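Local coordinates for glycosyl hydrolase (Streptomyces cattleya, PDB 7LR8), which probably cleaves the beta-1,4 linkage between mannose and N-acetylglucosamine of N-glycan cores, as a family 5 glycoside hydrolase, at residues Arg39-Ser44 with Gln328-Lys333; Ser102-Pro107 with Ile154-Gly159; Glu197-Trp202 with Val227-Ala232; Val309-Arg312 with Pro317-Glu320. The protein carries 1 engineered substitution. All blocks are in the same frame, centred on the assembly; numbering follows the deposited sequence.

Interaction 1 (Arg39-Ser44 with Gln328-Lys333); sequences RADLDS and QDRRVK. With SO4 (sulfate ion), chain J; SO4 (sulfate ion), chain I.
Ser44, toward the C-terminal end of helix 35-46, and Arg330, in the loop leading to helix 334-349, bring their CA atoms to 6.4 Å, the closest pair of CA atoms between the two segments. Their side chains touch loosely there, Ser44 CB lying 4.2 Å from Arg330 CB. From this point the arginine runs extended from CG to NE along the helix surface and meets the Asp41 side chain at about a right angle. Arg330 NE stands 2.7 Å from Asp41 OD1 in a salt bridge, reaching the oxygen on its anti side and 22° out of the carboxylate plane; NH2 adds a weak bond to the same oxygen. Ala40 CB lies over the centre of one guanidinium face, 3.5 Å from Arg330 CZ. At the edge, Arg330 NH2 grips the sulfate of chain J, probably from the crystallisation liquor, 2.9 Å from its O4. With a leucine in place of Arg330, Asp41 would probably lose its charged mate and the sulfate this anchor. Tyr20 and Ser23, just beyond strand 15-19, also bond the Asp41 carboxylate. Helix 35-46 is thus tied on this side to the loop before helix 334-349, while Leu42, pointing away from that loop, packs on Ala83 and Ala84 of helix 71-86.

Interaction 2 (Ser102-Pro107 with Ile154-Gly159); sequences SFDFLP and INQFSG. With NAG (2-acetamido-2-deoxy-beta-D-glucopyranose), chain D.
Asp104 OD1 is gripped by two groups: Gln156 NE2, 2.9 Å away in a weak, bent bond (127° at the hydrogen), and ND1 of His99. The other oxygen, OD2, bonds His162 of its own chain and Thr112 of the second subunit, while Gln156 OE1 bonds Trp113 of that subunit, so both polar ends are shared across the dimer interface. Gln156 reaches its place by a bend at chi2 (99°) that folds the amide back over its neighbour: NE2 lies 3.1 Å above the plane of the Phe157 ring, over its centre. The same ring meets Asp104 obliquely, with Asp104 CG 3.4 Å from Phe157 CE1 and the carboxylate turned 40° from the ring plane. Leu106 slides past in the opposite sense, its CD2 3.7 Å from Phe157 CE1. Were Asp104 a leucine, His99 and His162 would probably be left without the acceptor that fixes their rings, and Gln156 NE2 without its carboxylate. His99 NE2 bonds the N-acetylglucosamine, which makes Asp104 a second-shell residue behind a sugar-binding histidine. A buried carboxylate wedged against an aromatic ring yet bonded through both oxygens suggests that the polar network, shared with the second subunit, offsets the cost of burial and probably steadies the histidine that bonds the sugar.

Interaction 3 (Glu197-Trp202 with Val227-Ala232); sequences EYDAAW and VFNGTA. With NAG (2-acetamido-2-deoxy-beta-D-glucopyranose), chain D.
Asp199 and Asn229 meet through a single straight hydrogen bond: Asn229 ND2 points at Asp199 OD2 over 3.1 Å, with 170° at the hydrogen. The acceptor lies in the amide plane of Asn229, but the donor comes down on the carboxylate from above its plane, and the two flat groups are turned 42° apart. Asn229 CB follows behind, 3.5 Å from Asp199 OD2. Both side chains set CG between the backbone N and the carbonyl carbon (chi1 62° for Asp199), which brings the two ends together between their loops.

The next shell fixes the amide. Asn229 OD1 accepts from Thr231 N at 3.0 Å, forming an Asx turn, and Thr231 OG1 adds a bond of 2.8 Å to Asn229 OD1, in the carbonyl plane on a lone pair. With its oxygen held twice, the amide has little freedom to flip, and its NH2 stays turned to the aspartate. Gly230 stands between them in a backbone conformation in which a CB would press on the carbonyl O of Asn229.

The residues preceding each partner line the glycan pocket: Tyr198 CD2 lies 3.8 Å from O6 of the N-acetylglucosamine, and Phe228 brings its ring edge to the sugar, CE1 3.7 Å from O5. The bond therefore joins two pocket loops, one between strand 194-196 and helix 200-203, the other between strand 221-225 and helix 231-235, while Asn229 also packs on His245 of helix 240-253.

Interaction 4 (Val309-Arg312 with Pro317-Glu320); sequences VDRR and PELE. With BMA (beta-D-mannopyranose), chain C; AE3 (2-(2-ethoxyethoxy)ethanol), chain E.
The mannose end of the glycan pocket is walled by the long loop after strand 298-304, where Val309 packs against Glu320 and Arg311 reaches Glu318. Glu320 carries the sugar contact. Its carboxylate takes both hydroxyls at one end of the mannose, O4 giving a short bond of 2.5 Å to Glu320 OE1 and O6 one of 2.9 Å to Glu320 OE2. The bend at chi2 (-78°) turns the carboxylate toward the ring. Behind it, Val309 CG2 rests 3.6 Å from the backbone O of Glu320, and Val309 pairs by backbone bonds with Tyr321, the residue after Glu320.

On the outer surface, Arg311 stretches out to Glu318. In one of the two conformers modelled for Glu318, the guanidinium and carboxylate lie nearly coplanar, 12° apart, and form a salt bridge. Arg311 NH1 gives a bond of 3.0 Å to Glu318 OE1, on its syn lone pair; the bonds from NH1 and NH2 to OE2 are weak. With the second conformer present, this solvent-exposed pair is probably loose. Asp310 OD1 accepts from Arg312 N at 2.9 Å, an Asx turn beside Arg311. Next to Glu318, Pro317 CG lies 3.7 Å from C1 of the bound 2-(2-ethoxyethoxy)ethanol.

Ser101, Asn152 and Glu268 also bond the mannose, so the loop completes a site built from several parts of the chain, as expected at the C-terminal ends of the strands in a (beta/alpha)8 barrel of glycoside hydrolase family 5.

The parallel strands form the (beta/alpha)8 barrel, and interactions 2, 3 and 4 lie in loops around its glycan pocket, their centres about 16 to 21 Å apart. Along the chain interaction 2 closes first, then 3, then 4, all within the span that interaction 1 bridges. Interactions 2 and 3 are joined directly, Asn155 OD1 lying 3.0 Å from Tyr198 N, a probable hydrogen bond. Phe228 and Leu319 touch between 3 and 4, and Ser102 and Pro317 between 2 and 4, so the three are in contact with one another beside the pocket. Interaction 1 stands apart from the sugar, its centre about 17 Å from that of interaction 4, which it touches through Gln328.

Interaction 1 (Arg39-Ser44 with Gln328-Lys333)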
# COMPACT_ATOMS: atom_id res chain seq x y z
N ARG B 39 5.81 3.65 -25.88
CA ARG B 39 6.48 4.16 -27.08
C ARG B 39 5.72 5.34 -27.68
O ARG B 39 6.33 6.35 -28.07
CB ARG B 39 6.61 3.04 -28.11
CG ARG B 39 7.72 2.03 -27.82
CD ARG B 39 7.47 0.76 -28.63
NE ARG B 39 8.59 -0.17 -28.58
CZ ARG B 39 8.46 -1.49 -28.62
NH1 ARG B 39 7.25 -2.03 -28.70
NH2 ARG B 39 9.53 -2.28 -28.58
N ALA B 40 4.39 5.25 -27.76
CA ALA B 40 3.61 6.36 -28.29
C ALA B 40 3.71 7.59 -27.40
O ALA B 40 3.80 8.72 -27.89
CB ALA B 40 2.15 5.93 -28.45
N ASP B 41 3.70 7.38 -26.07
CA ASP B 41 3.94 8.46 -25.12
C ASP B 41 5.27 9.14 -25.39
O ASP B 41 5.35 10.37 -25.52
CB ASP B 41 3.92 7.93 -23.68
CG ASP B 41 2.51 7.70 -23.14
OD1 ASP B 41 1.52 8.06 -23.81
OD2 ASP B 41 2.43 7.16 -22.01
N LEU B 42 6.34 8.34 -25.47
CA LEU B 42 7.67 8.90 -25.66
C LEU B 42 7.82 9.51 -27.06
O LEU B 42 8.54 10.50 -27.22
CB LEU B 42 8.74 7.83 -25.40
CG LEU B 42 8.71 7.28 -23.96
CD1 LEU B 42 9.76 6.19 -23.75
CD2 LEU B 42 8.87 8.40 -22.94
N ASP B 43 7.12 8.97 -28.06
CA ASP B 43 7.09 9.62 -29.37
C ASP B 43 6.61 11.06 -29.25
O ASP B 43 7.19 11.98 -29.85
CB ASP B 43 6.16 8.87 -30.32
CG ASP B 43 6.79 7.64 -30.90
OD1 ASP B 43 8.02 7.46 -30.77
OD2 ASP B 43 6.03 6.85 -31.50
N SER B 44 5.55 11.29 -28.47
CA SER B 44 5.00 12.63 -28.38
C SER B 44 5.91 13.55 -27.59
O SER B 44 5.87 14.77 -27.78
CB SER B 44 3.59 12.59 -27.77
OG SER B 44 3.60 12.19 -26.41
N GLN B 328 -4.29 13.67 -22.59
CA GLN B 328 -4.44 12.23 -22.45
C GLN B 328 -4.32 11.51 -23.79
O GLN B 328 -3.76 10.41 -23.86
CB GLN B 328 -5.78 11.91 -21.80
CG GLN B 328 -5.66 11.76 -20.33
CD GLN B 328 -5.07 10.43 -19.97
OE1 GLN B 328 -5.57 9.39 -20.40
NE2 GLN B 328 -3.99 10.45 -19.20
N ASP B 329 -4.85 12.11 -24.85
CA ASP B 329 -4.72 11.53 -26.18
C ASP B 329 -3.49 12.04 -26.92
O ASP B 329 -3.45 11.96 -28.15
CB ASP B 329 -5.99 11.78 -27.01
CG ASP B 329 -6.58 13.15 -26.78
OD1 ASP B 329 -5.87 14.16 -26.97
OD2 ASP B 329 -7.77 13.23 -26.40
N ARG B 330 -2.50 12.57 -26.19
CA ARG B 330 -1.17 12.90 -26.71
C ARG B 330 -1.20 14.08 -27.68
O ARG B 330 -0.42 14.13 -28.64
CB ARG B 330 -0.51 11.69 -27.37
CG ARG B 330 -0.41 10.49 -26.44
CD ARG B 330 0.26 9.31 -27.12
NE ARG B 330 0.30 8.13 -26.27
CZ ARG B 330 -0.49 7.07 -26.43
NH1 ARG B 330 -1.39 7.03 -27.40
NH2 ARG B 330 -0.36 6.03 -25.61
N ARG B 331 -2.07 15.06 -27.44
CA ARG B 331 -2.08 16.27 -28.24
C ARG B 331 -1.35 17.38 -27.49
O ARG B 331 -1.43 17.47 -26.26
CB ARG B 331 -3.51 16.70 -28.58
CG ARG B 331 -4.30 15.59 -29.24
CD ARG B 331 -5.41 16.12 -30.12
NE ARG B 331 -5.08 16.00 -31.54
CZ ARG B 331 -4.71 17.02 -32.31
NH1 ARG B 331 -4.63 18.24 -31.81
NH2 ARG B 331 -4.42 16.81 -33.59
N VAL B 332 -0.61 18.21 -28.23
CA VAL B 332 0.19 19.26 -27.62
C VAL B 332 -0.73 20.35 -27.09
O VAL B 332 -1.57 20.90 -27.82
CB VAL B 332 1.20 19.82 -28.63
CG1 VAL B 332 2.09 20.88 -27.96
CG2 VAL B 332 2.05 18.69 -29.20
N LYS B 333 -0.56 20.68 -25.82
CA LYS B 333 -1.28 21.73 -25.12
C LYS B 333 -0.55 23.05 -25.29
O LYS B 333 0.63 23.07 -25.65
CB LYS B 333 -1.40 21.37 -23.63
CG LYS B 333 -2.20 20.12 -23.36
CD LYS B 333 -2.08 19.67 -21.90
CE LYS B 333 -2.70 20.67 -20.94
NZ LYS B 333 -2.45 20.34 -19.50
S SO4 J . -2.84 3.69 -26.13
O1 SO4 J . -3.25 2.30 -25.93
O2 SO4 J . -1.64 3.72 -26.97
O3 SO4 J . -3.91 4.43 -26.78
O4 SO4 J . -2.54 4.30 -24.83
S SO4 I . 8.47 -5.58 -29.99
O1 SO4 I . 8.02 -6.89 -29.55
O2 SO4 I . 9.55 -5.74 -30.97
O3 SO4 I . 7.36 -4.86 -30.61
O4 SO4 I . 8.96 -4.82 -28.84

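Interaction 2 (Ser102-Pro107 with Ile154-Gly159)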
# COMPACT_ATOMS: atom_id res chain seq x y z
N SER B 102 0.17 13.37 -4.27
CA SER B 102 -0.67 13.36 -3.06
C SER B 102 -0.87 11.97 -2.48
O SER B 102 -1.38 11.86 -1.36
CB SER B 102 -2.05 14.02 -3.26
OG SER B 102 -2.95 13.12 -3.90
N PHE B 103 -0.48 10.92 -3.19
CA PHE B 103 -0.59 9.54 -2.72
C PHE B 103 0.74 9.01 -2.19
O PHE B 103 1.79 9.18 -2.83
CB PHE B 103 -1.07 8.61 -3.84
CG PHE B 103 -2.41 8.98 -4.39
CD1 PHE B 103 -3.57 8.55 -3.75
CD2 PHE B 103 -2.53 9.77 -5.54
CE1 PHE B 103 -4.82 8.90 -4.25
CE2 PHE B 103 -3.77 10.10 -6.05
CZ PHE B 103 -4.92 9.67 -5.39
N ASP B 104 0.68 8.31 -1.06
CA ASP B 104 1.81 7.57 -0.52
C ASP B 104 1.67 6.10 -0.89
O ASP B 104 0.68 5.45 -0.54
CB ASP B 104 1.88 7.69 1.01
CG ASP B 104 2.30 9.07 1.48
OD1 ASP B 104 2.95 9.82 0.71
OD2 ASP B 104 2.00 9.38 2.66
N PHE B 105 2.70 5.56 -1.55
CA PHE B 105 2.76 4.15 -1.94
C PHE B 105 3.78 3.46 -1.03
O PHE B 105 4.98 3.48 -1.30
CB PHE B 105 3.12 4.01 -3.42
CG PHE B 105 2.06 4.59 -4.33
CD1 PHE B 105 0.93 3.86 -4.64
CD2 PHE B 105 2.18 5.88 -4.81
CE1 PHE B 105 -0.08 4.40 -5.45
CE2 PHE B 105 1.19 6.43 -5.62
CZ PHE B 105 0.06 5.68 -5.94
N LEU B 106 3.28 2.86 0.05
CA LEU B 106 4.16 2.25 1.04
C LEU B 106 4.01 0.75 1.05
O LEU B 106 2.87 0.25 1.06
CB LEU B 106 3.86 2.81 2.44
CG LEU B 106 4.14 4.31 2.64
CD1 LEU B 106 3.39 4.84 3.86
CD2 LEU B 106 5.64 4.57 2.75
N PRO B 107 5.11 -0.02 1.03
CA PRO B 107 4.97 -1.48 1.04
C PRO B 107 4.35 -1.97 2.34
O PRO B 107 4.55 -1.38 3.40
CB PRO B 107 6.42 -1.98 0.89
CG PRO B 107 7.19 -0.78 0.33
CD PRO B 107 6.51 0.42 0.93
N ILE B 154 11.30 12.17 -0.91
CA ILE B 154 11.15 11.24 0.20
C ILE B 154 11.13 11.98 1.53
O ILE B 154 10.54 11.50 2.50
CB ILE B 154 12.27 10.17 0.17
CG1 ILE B 154 11.90 8.98 1.07
CG2 ILE B 154 13.61 10.75 0.61
CD1 ILE B 154 10.93 8.03 0.41
N ASN B 155 11.72 13.18 1.58
CA ASN B 155 11.69 13.99 2.80
C ASN B 155 10.27 14.29 3.27
O ASN B 155 10.10 14.66 4.44
CB ASN B 155 12.46 15.31 2.62
CG ASN B 155 11.85 16.26 1.58
OD1 ASN B 155 11.44 15.86 0.49
ND2 ASN B 155 11.81 17.54 1.92
N GLN B 156 9.26 14.17 2.40
CA GLN B 156 7.91 14.47 2.88
C GLN B 156 7.39 13.45 3.88
O GLN B 156 6.39 13.72 4.55
CB GLN B 156 6.93 14.60 1.69
CG GLN B 156 6.58 13.28 1.01
CD GLN B 156 5.25 12.71 1.46
OE1 GLN B 156 4.26 13.42 1.59
NE2 GLN B 156 5.22 11.40 1.69
N PHE B 157 8.06 12.30 4.04
CA PHE B 157 7.68 11.35 5.08
C PHE B 157 8.27 11.69 6.44
O PHE B 157 7.93 11.00 7.42
CB PHE B 157 8.13 9.93 4.69
CG PHE B 157 7.34 9.33 3.55
CD1 PHE B 157 6.08 8.78 3.78
CD2 PHE B 157 7.88 9.30 2.26
CE1 PHE B 157 5.36 8.22 2.74
CE2 PHE B 157 7.16 8.75 1.22
CZ PHE B 157 5.89 8.20 1.46
N SER B 158 9.13 12.71 6.53
CA SER B 158 10.03 12.84 7.67
C SER B 158 9.54 13.78 8.75
O SER B 158 10.16 13.83 9.83
CB SER B 158 11.43 13.27 7.18
OG SER B 158 11.50 14.64 6.83
N GLY B 159 8.45 14.50 8.53
CA GLY B 159 7.94 15.39 9.55
C GLY B 159 6.71 16.14 9.09
O GLY B 159 6.12 15.83 8.05
C1 NAG D . 3.43 18.80 -1.87
C2 NAG D . 2.62 17.66 -2.49
C3 NAG D . 3.51 16.82 -3.42
C4 NAG D . 4.25 17.69 -4.42
C5 NAG D . 5.00 18.78 -3.65
C6 NAG D . 5.76 19.77 -4.50
C7 NAG D . 0.75 16.47 -1.40
C8 NAG D . 0.34 15.63 -0.23
N2 NAG D . 2.04 16.83 -1.44
O1 NAG D . 2.57 19.61 -1.14
O3 NAG D . 2.72 15.85 -4.10
O4 NAG D . 5.14 16.86 -5.17
O5 NAG D . 4.06 19.55 -2.89
O6 NAG D . 6.55 20.63 -3.69
O7 NAG D . -0.05 16.81 -2.28

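Interaction 3 (Glu197-Trp202 with Val227-Ala232)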
# COMPACT_ATOMS: atom_id res chain seq x y z
N GLU B 197 14.72 16.56 -2.82
CA GLU B 197 13.82 16.84 -1.72
C GLU B 197 12.91 18.03 -2.05
O GLU B 197 13.34 18.98 -2.72
CB GLU B 197 14.61 17.14 -0.44
CG GLU B 197 15.75 16.12 -0.15
CD GLU B 197 15.30 14.67 -0.19
OE1 GLU B 197 16.14 13.78 -0.49
OE2 GLU B 197 14.12 14.39 0.09
N TYR B 198 11.66 17.96 -1.61
CA TYR B 198 10.74 19.06 -1.87
C TYR B 198 11.07 20.26 -0.97
O TYR B 198 11.89 20.17 -0.06
CB TYR B 198 9.29 18.60 -1.71
CG TYR B 198 8.63 18.83 -0.37
CD1 TYR B 198 8.85 17.96 0.69
CD2 TYR B 198 7.75 19.89 -0.18
CE1 TYR B 198 8.23 18.16 1.92
CE2 TYR B 198 7.12 20.09 1.04
CZ TYR B 198 7.36 19.22 2.08
OH TYR B 198 6.72 19.43 3.29
N ASP B 199 10.44 21.41 -1.26
CA ASP B 199 10.97 22.69 -0.81
C ASP B 199 10.94 22.88 0.71
O ASP B 199 11.49 23.88 1.18
CB ASP B 199 10.28 23.87 -1.53
CG ASP B 199 8.77 23.96 -1.27
OD1 ASP B 199 8.30 23.52 -0.19
OD2 ASP B 199 8.06 24.49 -2.16
N ALA B 200 10.35 21.96 1.48
CA ALA B 200 10.54 22.00 2.93
C ALA B 200 12.02 21.98 3.29
O ALA B 200 12.42 22.54 4.32
CB ALA B 200 9.84 20.81 3.59
N ALA B 201 12.86 21.36 2.46
CA ALA B 201 14.29 21.33 2.74
C ALA B 201 14.89 22.74 2.76
O ALA B 201 15.90 22.97 3.43
CB ALA B 201 15.02 20.46 1.72
N TRP B 202 14.29 23.68 2.02
CA TRP B 202 14.77 25.06 2.02
C TRP B 202 13.92 26.01 2.86
O TRP B 202 14.42 27.06 3.26
CB TRP B 202 14.82 25.61 0.58
CG TRP B 202 15.38 24.62 -0.39
CD1 TRP B 202 14.68 23.73 -1.15
CD2 TRP B 202 16.75 24.41 -0.69
NE1 TRP B 202 15.54 22.98 -1.91
CE2 TRP B 202 16.82 23.37 -1.64
CE3 TRP B 202 17.94 24.99 -0.24
CZ2 TRP B 202 18.02 22.91 -2.16
CZ3 TRP B 202 19.13 24.53 -0.76
CH2 TRP B 202 19.17 23.50 -1.70
N VAL B 227 4.76 26.85 -7.37
CA VAL B 227 4.30 28.15 -6.87
C VAL B 227 2.98 28.08 -6.12
O VAL B 227 2.49 29.13 -5.67
CB VAL B 227 4.21 29.17 -8.03
CG1 VAL B 227 5.59 29.39 -8.64
CG2 VAL B 227 3.22 28.74 -9.09
N PHE B 228 2.39 26.89 -5.94
CA PHE B 228 1.27 26.77 -5.01
C PHE B 228 1.74 26.69 -3.55
O PHE B 228 0.91 26.50 -2.65
CB PHE B 228 0.39 25.55 -5.34
CG PHE B 228 1.12 24.23 -5.44
CD1 PHE B 228 1.86 23.74 -4.37
CD2 PHE B 228 1.03 23.47 -6.59
CE1 PHE B 228 2.53 22.52 -4.47
CE2 PHE B 228 1.69 22.26 -6.70
CZ PHE B 228 2.43 21.78 -5.63
N ASN B 229 3.03 26.86 -3.32
CA ASN B 229 3.64 26.77 -2.00
C ASN B 229 3.47 28.04 -1.17
O ASN B 229 4.20 28.22 -0.19
CB ASN B 229 5.12 26.43 -2.14
CG ASN B 229 5.92 27.54 -2.79
OD1 ASN B 229 5.38 28.62 -3.11
ND2 ASN B 229 7.20 27.30 -2.99
N GLY B 230 2.58 28.95 -1.58
CA GLY B 230 2.43 30.24 -0.95
C GLY B 230 2.88 31.39 -1.83
O GLY B 230 2.52 32.54 -1.55
N THR B 231 3.67 31.11 -2.87
CA THR B 231 4.18 32.17 -3.72
C THR B 231 3.07 32.84 -4.50
O THR B 231 2.91 34.07 -4.44
CB THR B 231 5.24 31.63 -4.68
OG1 THR B 231 6.34 31.08 -3.94
CG2 THR B 231 5.72 32.75 -5.58
N ALA B 232 2.29 32.06 -5.24
CA ALA B 232 1.19 32.64 -6.00
C ALA B 232 0.14 33.26 -5.09
O ALA B 232 -0.42 34.32 -5.40
CB ALA B 232 0.55 31.58 -6.90
C1 NAG D . 3.43 18.80 -1.87
C2 NAG D . 2.62 17.66 -2.49
C3 NAG D . 3.51 16.82 -3.42
C4 NAG D . 4.25 17.69 -4.42
C5 NAG D . 5.00 18.78 -3.65
C6 NAG D . 5.76 19.77 -4.50
C7 NAG D . 0.75 16.47 -1.40
C8 NAG D . 0.34 15.63 -0.23
N2 NAG D . 2.04 16.83 -1.44
O1 NAG D . 2.57 19.61 -1.14
O3 NAG D . 2.72 15.85 -4.10
O4 NAG D . 5.14 16.86 -5.17
O5 NAG D . 4.06 19.55 -2.89
O6 NAG D . 6.55 20.63 -3.69
O7 NAG D . -0.05 16.81 -2.28

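Interaction 4 (Val309-Arg312 with Pro317-Glu320)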
# COMPACT_ATOMS: atom_id res chain seq x y z
N VAL B 309 -3.25 13.67 -16.37
CA VAL B 309 -3.75 12.49 -15.66
C VAL B 309 -5.19 12.24 -16.08
O VAL B 309 -5.99 13.18 -16.22
CB VAL B 309 -3.64 12.67 -14.14
CG1 VAL B 309 -4.10 11.40 -13.40
CG2 VAL B 309 -2.20 13.02 -13.76
N ASP B 310 -5.53 10.97 -16.31
CA ASP B 310 -6.88 10.62 -16.70
C ASP B 310 -7.86 10.97 -15.59
O ASP B 310 -7.71 10.51 -14.46
CB ASP B 310 -6.95 9.12 -17.03
CG ASP B 310 -8.28 8.70 -17.63
OD1 ASP B 310 -9.23 9.51 -17.64
OD2 ASP B 310 -8.38 7.55 -18.10
N ARG B 311 -8.87 11.80 -15.91
CA ARG B 311 -9.82 12.19 -14.88
C ARG B 311 -10.78 11.06 -14.51
O ARG B 311 -11.58 11.24 -13.58
CB ARG B 311 -10.61 13.43 -15.33
CG ARG B 311 -9.76 14.68 -15.26
CD ARG B 311 -10.54 15.96 -15.57
NE ARG B 311 -9.61 17.06 -15.76
CZ ARG B 311 -9.26 17.92 -14.80
NH1 ARG B 311 -9.79 17.82 -13.59
NH2 ARG B 311 -8.39 18.88 -15.06
N ARG B 312 -10.73 9.93 -15.20
CA ARG B 312 -11.38 8.72 -14.71
C ARG B 312 -10.70 8.14 -13.48
O ARG B 312 -11.22 7.17 -12.92
CB ARG B 312 -11.44 7.66 -15.81
CG ARG B 312 -12.42 8.00 -16.92
CD ARG B 312 -12.33 7.02 -18.08
NE ARG B 312 -13.21 7.41 -19.19
CZ ARG B 312 -14.47 7.01 -19.31
NH1 ARG B 312 -15.01 6.22 -18.40
NH2 ARG B 312 -15.20 7.42 -20.35
N PRO B 317 -5.97 15.75 -5.96
CA PRO B 317 -6.17 17.21 -5.98
C PRO B 317 -6.37 17.67 -7.41
O PRO B 317 -5.65 17.24 -8.33
CB PRO B 317 -4.87 17.76 -5.38
CG PRO B 317 -4.35 16.60 -4.51
CD PRO B 317 -4.75 15.35 -5.23
N GLU B 318 -7.37 18.55 -7.59
CA GLU B 318 -7.78 19.02 -8.90
C GLU B 318 -6.60 19.43 -9.77
O GLU B 318 -6.53 19.09 -10.96
CB GLU B 318 -8.75 20.19 -8.73
CG GLU B 318 -8.93 21.03 -9.96
CD GLU B 318 -9.35 20.21 -11.15
OE1 GLU B 318 -10.05 19.20 -10.96
OE2 GLU B 318 -8.97 20.58 -12.29
N LEU B 319 -5.63 20.14 -9.18
CA LEU B 319 -4.50 20.67 -9.94
C LEU B 319 -3.71 19.58 -10.68
O LEU B 319 -3.16 19.85 -11.75
CB LEU B 319 -3.57 21.47 -9.02
CG LEU B 319 -2.72 20.78 -7.95
CD1 LEU B 319 -1.37 20.31 -8.50
CD2 LEU B 319 -2.51 21.73 -6.78
N GLU B 320 -3.65 18.36 -10.14
CA GLU B 320 -2.75 17.36 -10.71
C GLU B 320 -3.15 16.94 -12.12
O GLU B 320 -2.29 16.57 -12.93
CB GLU B 320 -2.71 16.11 -9.82
CG GLU B 320 -2.22 16.35 -8.40
CD GLU B 320 -0.71 16.47 -8.29
OE1 GLU B 320 -0.01 16.29 -9.31
OE2 GLU B 320 -0.22 16.76 -7.18
C1 BMA C . 5.47 17.26 -6.53
C2 BMA C . 5.65 15.97 -7.41
C3 BMA C . 4.34 15.21 -7.44
C4 BMA C . 3.13 16.20 -7.74
C5 BMA C . 3.65 17.62 -8.13
C6 BMA C . 2.54 18.63 -8.32
O2 BMA C . 6.67 15.13 -6.90
O3 BMA C . 4.17 14.44 -6.23
O4 BMA C . 2.38 15.67 -8.79
O5 BMA C . 4.47 18.15 -7.08
O6 BMA C . 1.84 18.75 -7.06
C1 AE3 E . -3.25 19.10 -2.08
C2 AE3 E . -3.08 18.41 -0.73
O2 AE3 E . -3.17 17.02 -0.88
C3 AE3 E . -4.05 16.41 0.02
C4 AE3 E . -4.46 15.05 -0.54
O3 AE3 E . -5.85 14.93 -0.49
C5 AE3 E . -6.44 14.84 -1.75
C6 AE3 E . -7.92 15.20 -1.67
O4 AE3 E . -8.43 15.39 -2.96